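Local coordinates for protein cellulase (Xanthomonas axonopodis pv. citri, PDB 5HOS) that probably hydrolyses internal beta-1,4-glucosidic bonds of cellulose, as an endo-beta-1,4-glucanase of glycosyl hydrolase family 5, at residues 125-128 against 129-132; 245-248 against 249-253; 319-322 against 323-327. All coordinates share one frame; numbering follows the deposited sequence. Where two conformers were deposited one is given.

Interaction 1 (125-128 against 129-132)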
ATOM      1  N   ILE A 125      -7.549   0.271  16.734  1.00 20.05           N
ATOM      2  CA  ILE A 125      -6.951   1.533  17.195  1.00 20.17           C
ATOM      3  C   ILE A 125      -8.087   2.469  17.630  1.00 22.48           C
ATOM      4  O   ILE A 125      -9.070   2.610  16.921  1.00 26.47           O
ATOM      5  CB  ILE A 125      -6.116   2.200  16.074  1.00 17.97           C
ATOM      6  CG1 ILE A 125      -4.887   1.354  15.731  1.00 18.45           C
ATOM      7  CG2 ILE A 125      -5.646   3.591  16.487  1.00 20.67           C
ATOM      8  CD1 ILE A 125      -4.311   1.644  14.353  1.00 18.73           C
ATOM      9  N   GLY A 126      -7.944   3.099  18.794  1.00 23.70           N
ATOM     10  CA  GLY A 126      -9.007   3.927  19.374  1.00 25.13           C
ATOM     11  C   GLY A 126      -9.832   3.245  20.449  1.00 26.32           C
ATOM     12  O   GLY A 126     -10.530   3.919  21.199  1.00 28.56           O
ATOM     13  N   SER A 127      -9.778   1.914  20.518  1.00 26.71           N
ATOM     14  CA  SER A 127     -10.343   1.167  21.640  1.00 29.12           C
ATOM     15  C   SER A 127      -9.554   1.455  22.926  1.00 29.89           C
ATOM     16  O   SER A 127      -8.436   1.994  22.886  1.00 28.98           O
ATOM     17  CB  SER A 127     -10.310  -0.335  21.339  1.00 28.71           C
ATOM     18  OG  SER A 127      -8.965  -0.797  21.222  1.00 27.28           O
ATOM     19  N   THR A 128     -10.128   1.093  24.069  1.00 30.57           N
ATOM     20  CA  THR A 128      -9.425   1.269  25.341  1.00 31.47           C
ATOM     21  C   THR A 128      -8.176   0.374  25.386  1.00 29.10           C
ATOM     22  O   THR A 128      -7.153   0.777  25.920  1.00 28.55           O
ATOM     23  CB  THR A 128     -10.351   1.036  26.553  1.00 34.72           C
ATOM     24  OG1 THR A 128     -10.967  -0.247  26.453  1.00 38.86           O
ATOM     25  CG2 THR A 128     -11.436   2.101  26.587  1.00 35.01           C
ATOM     26  N   LYS A 129      -8.252  -0.808  24.770  1.00 30.12           N
ATOM     27  CA  LYS A 129      -7.106  -1.725  24.688  1.00 30.46           C
ATOM     28  C   LYS A 129      -5.944  -1.164  23.844  1.00 28.73           C
ATOM     29  O   LYS A 129      -4.785  -1.342  24.210  1.00 27.97           O
ATOM     30  CB  LYS A 129      -7.561  -3.079  24.131  1.00 34.55           C
ATOM     31  CG  LYS A 129      -6.507  -4.175  24.107  1.00 38.14           C
ATOM     32  CD  LYS A 129      -6.190  -4.719  25.490  1.00 42.33           C
ATOM     33  CE  LYS A 129      -5.355  -5.985  25.372  1.00 49.06           C
ATOM     34  NZ  LYS A 129      -5.035  -6.594  26.689  1.00 53.55           N
ATOM     35  N   VAL A 130      -6.260  -0.500  22.728  1.00 26.59           N
ATOM     36  CA  VAL A 130      -5.253   0.032  21.801  1.00 24.81           C
ATOM     37  C   VAL A 130      -5.527   1.519  21.558  1.00 24.14           C
ATOM     38  O   VAL A 130      -6.124   1.893  20.540  1.00 23.19           O
ATOM     39  CB  VAL A 130      -5.236  -0.762  20.464  1.00 23.33           C
ATOM     40  CG1 VAL A 130      -4.128  -0.259  19.523  1.00 23.42           C
ATOM     41  CG2 VAL A 130      -5.037  -2.247  20.733  1.00 22.11           C
ATOM     42  N   PRO A 131      -5.110   2.382  22.504  1.00 23.67           N
ATOM     43  CA  PRO A 131      -5.327   3.815  22.281  1.00 23.56           C
ATOM     44  C   PRO A 131      -4.455   4.374  21.160  1.00 22.39           C
ATOM     45  O   PRO A 131      -3.463   3.750  20.772  1.00 22.20           O
ATOM     46  CB  PRO A 131      -4.967   4.457  23.625  1.00 25.28           C
ATOM     47  CG  PRO A 131      -4.122   3.465  24.331  1.00 27.28           C
ATOM     48  CD  PRO A 131      -4.508   2.104  23.823  1.00 25.06           C
ATOM     49  N   ILE A 132      -4.798   5.564  20.683  1.00 21.35           N
ATOM     50  CA  ILE A 132      -4.051   6.199  19.582  1.00 22.92           C
ATOM     51  C   ILE A 132      -2.548   6.241  19.898  1.00 20.49           C
ATOM     52  O   ILE A 132      -1.716   6.027  19.010  1.00 21.19           O
ATOM     53  CB  ILE A 132      -4.590   7.619  19.259  1.00 26.15           C
ATOM     54  CG1 ILE A 132      -5.863   7.586  18.393  1.00 30.31           C
ATOM     55  CG2 ILE A 132      -3.588   8.430  18.447  1.00 27.42           C
ATOM     56  CD1 ILE A 132      -6.846   6.466  18.616  1.00 31.68           C
TER
HETATM   57  O   HOH W   1     -10.662  -2.207  24.183  1.00 36.66           O
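The backbone closes on itself where G126 N donates to V130 O at 2.8 Å, with an N-H...O angle of only 143°. The same oxygen also receives a CA-H...O contact from I125. Further into the loop, V130 N donates to the side chain of S127, whose OG accepts at 3.1 Å with an angle of 149°; the bond from V130 N to S127 O is weak. The chi1 of S127, 64°, turns OG back toward the chain, within bonding distance of V130 N and also of T124 O, to which it hydrogen-bonds. At the outer end a water accepts from K129 N and hydrogen-bonds T128 OG1. The apolar side chains gather at the other end. I132 CD1 reaches within 3.4 Å of G126 CA and 3.8 Å of I125 CG2, the two isoleucines crossing at about a right angle, while I125 CG1 meets V130 CG1 at 4.2 Å. I125 and I132 both also touch helix 165-181. The chemistry thus divides: S127 OG, bonded to both V130 N and T124 O, ties the loop to strand 123-124, whereas hydrocarbon joins its base to helix 165-181.

Interaction 2 (245-248 against 249-253)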
ATOM      1  N   SER A 245     -15.997  -4.651 -16.807  1.00 29.42           N
ATOM      2  CA  SER A 245     -16.015  -4.022 -18.123  1.00 28.30           C
ATOM      3  C   SER A 245     -14.635  -3.519 -18.507  1.00 29.04           C
ATOM      4  O   SER A 245     -13.727  -3.450 -17.671  1.00 30.22           O
ATOM      5  CB  SER A 245     -16.997  -2.840 -18.150  1.00 28.29           C
ATOM      6  OG  SER A 245     -16.383  -1.614 -17.766  1.00 28.51           O
ATOM      7  N   ALA A 246     -14.518  -3.119 -19.771  1.00 27.98           N
ATOM      8  CA  ALA A 246     -13.282  -2.563 -20.324  1.00 26.67           C
ATOM      9  C   ALA A 246     -12.953  -1.171 -19.800  1.00 26.43           C
ATOM     10  O   ALA A 246     -11.845  -0.685 -20.024  1.00 30.09           O
ATOM     11  CB  ALA A 246     -13.360  -2.532 -21.846  1.00 27.56           C
ATOM     12  N   THR A 247     -13.915  -0.525 -19.139  1.00 27.13           N
ATOM     13  CA  THR A 247     -13.753   0.819 -18.601  1.00 27.14           C
ATOM     14  C   THR A 247     -14.037   0.927 -17.086  1.00 26.10           C
ATOM     15  O   THR A 247     -13.978   2.031 -16.538  1.00 26.88           O
ATOM     16  CB  THR A 247     -14.690   1.786 -19.345  1.00 28.04           C
ATOM     17  OG1 THR A 247     -16.036   1.313 -19.235  1.00 29.79           O
ATOM     18  CG2 THR A 247     -14.317   1.873 -20.829  1.00 29.52           C
ATOM     19  N   VAL A 248     -14.312  -0.194 -16.413  1.00 25.91           N
ATOM     20  CA  VAL A 248     -14.707  -0.178 -14.987  1.00 25.83           C
ATOM     21  C   VAL A 248     -13.631   0.392 -14.041  1.00 25.33           C
ATOM     22  O   VAL A 248     -13.961   0.948 -12.989  1.00 26.92           O
ATOM     23  CB  VAL A 248     -15.191  -1.577 -14.496  1.00 26.85           C
ATOM     24  CG1 VAL A 248     -14.034  -2.564 -14.350  1.00 26.06           C
ATOM     25  CG2 VAL A 248     -15.954  -1.456 -13.181  1.00 28.82           C
ATOM     26  N   GLY A 249     -12.358   0.258 -14.411  1.00 24.69           N
ATOM     27  CA  GLY A 249     -11.272   0.845 -13.634  1.00 24.00           C
ATOM     28  C   GLY A 249     -11.354   2.355 -13.622  1.00 24.33           C
ATOM     29  O   GLY A 249     -11.409   2.980 -12.562  1.00 26.15           O
ATOM     30  N   VAL A 250     -11.404   2.929 -14.817  1.00 25.38           N
ATOM     31  CA  VAL A 250     -11.517   4.378 -14.992  1.00 26.17           C
ATOM     32  C   VAL A 250     -12.759   4.904 -14.253  1.00 25.92           C
ATOM     33  O   VAL A 250     -12.684   5.893 -13.512  1.00 26.59           O
ATOM     34  CB  VAL A 250     -11.596   4.748 -16.493  1.00 25.44           C
ATOM     35  CG1 VAL A 250     -11.970   6.214 -16.693  1.00 25.47           C
ATOM     36  CG2 VAL A 250     -10.272   4.438 -17.182  1.00 26.91           C
ATOM     37  N   GLU A 251     -13.880   4.219 -14.447  1.00 24.35           N
ATOM     38  CA  GLU A 251     -15.147   4.609 -13.829  1.00 26.71           C
ATOM     39  C   GLU A 251     -15.103   4.607 -12.303  1.00 26.66           C
ATOM     40  O   GLU A 251     -15.679   5.492 -11.678  1.00 25.42           O
ATOM     41  CB  GLU A 251     -16.272   3.704 -14.310  1.00 28.49           C
ATOM     42  CG  GLU A 251     -16.656   3.965 -15.762  1.00 30.18           C
ATOM     43  CD  GLU A 251     -17.346   2.787 -16.420  1.00 33.51           C
ATOM     44  OE1 GLU A 251     -17.852   1.893 -15.712  1.00 39.90           O
ATOM     45  OE2 GLU A 251     -17.375   2.754 -17.662  1.00 38.03           O
ATOM     46  N   ARG A 252     -14.417   3.622 -11.723  1.00 25.77           N
ATOM     47  CA  ARG A 252     -14.294   3.502 -10.267  1.00 24.13           C
ATOM     48  C   ARG A 252     -13.235   4.409  -9.646  1.00 23.21           C
ATOM     49  O   ARG A 252     -13.220   4.561  -8.419  1.00 20.67           O
ATOM     50  CB  ARG A 252     -14.065   2.047  -9.863  1.00 22.75           C
ATOM     51  CG  ARG A 252     -15.317   1.206 -10.035  1.00 23.85           C
ATOM     52  CD  ARG A 252     -15.054  -0.247  -9.727  1.00 24.36           C
ATOM     53  NE  ARG A 252     -16.257  -1.075  -9.819  1.00 24.40           N
ATOM     54  CZ  ARG A 252     -16.264  -2.409  -9.753  1.00 24.94           C
ATOM     55  NH1 ARG A 252     -15.132  -3.089  -9.593  1.00 24.30           N
ATOM     56  NH2 ARG A 252     -17.410  -3.077  -9.855  1.00 26.19           N
ATOM     57  N   LEU A 253     -12.358   4.987 -10.475  1.00 20.97           N
ATOM     58  CA  LEU A 253     -11.420   6.030 -10.039  1.00 22.69           C
ATOM     59  C   LEU A 253     -11.932   7.454 -10.220  1.00 22.91           C
ATOM     60  O   LEU A 253     -11.394   8.377  -9.600  1.00 23.08           O
ATOM     61  CB  LEU A 253     -10.066   5.908 -10.759  1.00 22.19           C
ATOM     62  CG  LEU A 253      -9.225   4.646 -10.518  1.00 22.52           C
ATOM     63  CD1 LEU A 253      -7.832   4.813 -11.113  1.00 22.45           C
ATOM     64  CD2 LEU A 253      -9.118   4.280  -9.039  1.00 21.78           C
TER
HETATM   65  O   HOH W   2     -18.692  -0.248 -17.347  1.00 37.32           O
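S245 OG is gripped from two sides of the chain: it accepts from T247 N at 3.0 Å, two residues on, which defines an ST turn, and it hydrogen-bonds a water that also donates to E251 OE1. The other oxygen of that carboxylate, E251 OE2, accepts from T247 OG1 at a very short 2.5 Å. The hydroxyl comes from above the carboxylate plane, 49° out of it. E251 folds back over T247 to get there, its CG lying 3.4 Å from T247 O, and E251 N donates to T247 O at 3.0 Å with a nearly straight angle of 168°. The turn leads into helix 248-262, one of the outer helices of the TIM barrel that family 5 enzymes share; T247 occupies the N-cap position, but its hydroxyl is spent on E251 and makes no capping bond. The next helical bond, R252 N to V248 O, is more bent at 146°. R252 runs alongside V248, extended from CG to NE, and V248 CG2 rests over one face of the guanidinium, 3.4 Å above the plane and offset toward its rim. V248 CG2 stands anti to the backbone N, which brings it beside the arginine chain. Beyond this contact R252 NH1 donates to the carbonyl oxygens of D233 and Y231, joining the start of the helix to the end of strand 224-231 and the loop after it.

Interaction 3 (319-322 against 323-327)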
ATOM      1  N   GLN A 319       4.581 -12.685 -10.066  1.00 24.67           N
ATOM      2  CA  GLN A 319       5.867 -13.339  -9.798  1.00 25.69           C
ATOM      3  C   GLN A 319       6.229 -14.169 -11.031  1.00 24.94           C
ATOM      4  O   GLN A 319       5.382 -14.934 -11.510  1.00 23.91           O
ATOM      5  CB  GLN A 319       5.755 -14.282  -8.591  1.00 29.18           C
ATOM      6  CG  GLN A 319       7.072 -14.879  -8.113  1.00 32.40           C
ATOM      7  CD  GLN A 319       7.928 -13.884  -7.354  1.00 34.35           C
ATOM      8  OE1 GLN A 319       7.567 -12.715  -7.211  1.00 33.52           O
ATOM      9  NE2 GLN A 319       9.062 -14.344  -6.850  1.00 38.35           N
ATOM     10  N   PRO A 320       7.475 -14.033 -11.543  1.00 26.18           N
ATOM     11  CA  PRO A 320       7.857 -14.887 -12.678  1.00 26.76           C
ATOM     12  C   PRO A 320       7.774 -16.373 -12.321  1.00 28.72           C
ATOM     13  O   PRO A 320       7.903 -16.737 -11.146  1.00 29.50           O
ATOM     14  CB  PRO A 320       9.298 -14.459 -13.006  1.00 28.76           C
ATOM     15  CG  PRO A 320       9.732 -13.533 -11.931  1.00 29.33           C
ATOM     16  CD  PRO A 320       8.539 -13.093 -11.147  1.00 26.92           C
ATOM     17  N   ASP A 321       7.529 -17.212 -13.324  1.00 28.58           N
ATOM     18  CA  ASP A 321       7.396 -18.660 -13.104  1.00 30.28           C
ATOM     19  C   ASP A 321       8.764 -19.327 -12.846  1.00 31.24           C
ATOM     20  O   ASP A 321       9.797 -18.655 -12.829  1.00 29.99           O
ATOM     21  CB  ASP A 321       6.622 -19.330 -14.264  1.00 33.04           C
ATOM     22  CG  ASP A 321       7.374 -19.325 -15.601  1.00 34.50           C
ATOM     23  OD1 ASP A 321       8.603 -19.127 -15.648  1.00 32.08           O
ATOM     24  OD2 ASP A 321       6.708 -19.542 -16.632  1.00 36.71           O
ATOM     25  N   ALA A 322       8.764 -20.648 -12.662  1.00 32.65           N
ATOM     26  CA  ALA A 322      10.002 -21.414 -12.396  1.00 33.65           C
ATOM     27  C   ALA A 322      11.108 -21.279 -13.459  1.00 32.43           C
ATOM     28  O   ALA A 322      12.279 -21.499 -13.152  1.00 34.31           O
ATOM     29  CB  ALA A 322       9.666 -22.886 -12.181  1.00 37.47           C
ATOM     30  N   GLN A 323      10.738 -20.904 -14.684  1.00 31.76           N
ATOM     31  CA  GLN A 323      11.687 -20.684 -15.789  1.00 32.42           C
ATOM     32  C   GLN A 323      12.133 -19.223 -15.899  1.00 30.84           C
ATOM     33  O   GLN A 323      12.902 -18.886 -16.804  1.00 30.50           O
ATOM     34  CB  GLN A 323      11.072 -21.043 -17.146  1.00 37.98           C
ATOM     35  CG  GLN A 323       9.972 -22.086 -17.167  1.00 43.14           C
ATOM     36  CD  GLN A 323      10.502 -23.479 -17.223  1.00 46.17           C
ATOM     37  OE1 GLN A 323      10.855 -23.964 -18.299  1.00 56.05           O
ATOM     38  NE2 GLN A 323      10.542 -24.153 -16.078  1.00 47.32           N
ATOM     39  N   GLY A 324      11.631 -18.358 -15.017  1.00 29.97           N
ATOM     40  CA  GLY A 324      11.903 -16.923 -15.087  1.00 30.90           C
ATOM     41  C   GLY A 324      11.081 -16.147 -16.107  1.00 29.53           C
ATOM     42  O   GLY A 324      11.416 -14.995 -16.400  1.00 30.29           O
ATOM     43  N   ARG A 325      10.008 -16.746 -16.639  1.00 27.54           N
ATOM     44  CA  ARG A 325       9.189 -16.072 -17.661  0.60 29.40           C
ATOM     45  C   ARG A 325       8.161 -15.129 -17.029  1.00 29.03           C
ATOM     46  O   ARG A 325       7.598 -15.419 -15.966  1.00 28.78           O
ATOM     47  CB  ARG A 325       8.474 -17.080 -18.561  0.60 30.46           C
ATOM     48  CG  ARG A 325       9.417 -17.902 -19.427  0.60 33.11           C
ATOM     49  CD  ARG A 325       8.699 -19.031 -20.148  0.60 40.84           C
ATOM     50  NE  ARG A 325       8.123 -20.003 -19.216  0.60 41.24           N
ATOM     51  CZ  ARG A 325       7.550 -21.154 -19.565  0.60 43.68           C
ATOM     52  NH1 ARG A 325       7.471 -21.529 -20.841  0.60 48.93           N
ATOM     53  NH2 ARG A 325       7.065 -21.952 -18.616  0.60 41.26           N
ATOM     54  N   ASP A 326       7.926 -14.009 -17.705  1.00 28.33           N
ATOM     55  CA  ASP A 326       6.967 -13.006 -17.243  1.00 26.80           C
ATOM     56  C   ASP A 326       5.558 -13.573 -17.227  1.00 27.45           C
ATOM     57  O   ASP A 326       5.197 -14.399 -18.078  1.00 27.63           O
ATOM     58  CB  ASP A 326       6.955 -11.792 -18.171  1.00 29.40           C
ATOM     59  CG  ASP A 326       8.275 -11.079 -18.230  1.00 31.21           C
ATOM     60  OD1 ASP A 326       9.165 -11.358 -17.402  1.00 30.81           O
ATOM     61  OD2 ASP A 326       8.418 -10.226 -19.127  1.00 34.53           O
ATOM     62  N   LYS A 327       4.768 -13.115 -16.264  1.00 27.15           N
ATOM     63  CA  LYS A 327       3.337 -13.402 -16.247  1.00 27.37           C
ATOM     64  C   LYS A 327       2.608 -12.489 -17.252  1.00 26.72           C
ATOM     65  O   LYS A 327       3.129 -11.423 -17.615  1.00 25.81           O
ATOM     66  CB  LYS A 327       2.774 -13.226 -14.838  1.00 27.34           C
ATOM     67  CG  LYS A 327       3.251 -14.292 -13.855  1.00 27.90           C
ATOM     68  CD  LYS A 327       2.508 -15.616 -14.034  1.00 30.42           C
ATOM     69  CE  LYS A 327       2.631 -16.500 -12.802  1.00 34.34           C
ATOM     70  NZ  LYS A 327       4.029 -16.949 -12.570  1.00 35.86           N
TER
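D321 and R325 meet across a type I beta turn from D321 to G324, within the long connection between strand 298-306 and helix 330-341; D321 OD1 accepts from Q323 N, two residues on, which adds an Asx turn. The beta-turn bond runs from G324 N to D321 O at 2.9 Å, and below it D321 N donates to R325 O at 3.2 Å. From D321 CB, 3.9 Å from K327 NZ, the chain turns inward: chi1 of 68° sets CG between the backbone N and the carbonyl carbon, swinging the carboxylate over the turn. OD1 then accepts two backbone donors, Q323 N and R325 N, each at 2.9 Å, and they approach from opposite faces of the carboxylate plane. In the conformer given, R325 NE reaches OD2 at 3.0 Å on its syn lone pair as a salt bridge, with a weak bond from R325 NH2 and the two flat groups turned 53° against each other; the arginine has a second placement, so the bridge is less certain. The carboxylate thus fixes the turn's backbone amides, and these bonds would be expected to stabilise the anion. At the foot of the loop, P320 CB packs 3.5 Å from R325 O, and P320 also touches Y62 of helix 57-65. D326 anchors the returning arm of the loop through Y62 OH of the helix and a salt bridge to K66 just beyond it. K327, bent at chi2 and chi4, curls so that its NZ donates to Q319 O at 2.6 Å, nearly in line with the carbonyl.

Following the chain from the N terminus, interaction 1 closes the loop between strand 123-124 and helix 132-145 and packs its base on helix 165-181. Interaction 2 comes next, where the loop after strand 224-231 enters helix 248-262. Interaction 3 closes last, in the excursion between strand 298-306 and helix 330-341, and it reaches back to helix 57-65 near the start of the barrel. The three are in series, none enclosing or crossing another. Interactions 1 and 3 lie on opposite sides of the chain's centre, their own centres about 43 Å apart; the closest pair, interactions 2 and 3, still have about 19 Å between nearest atoms.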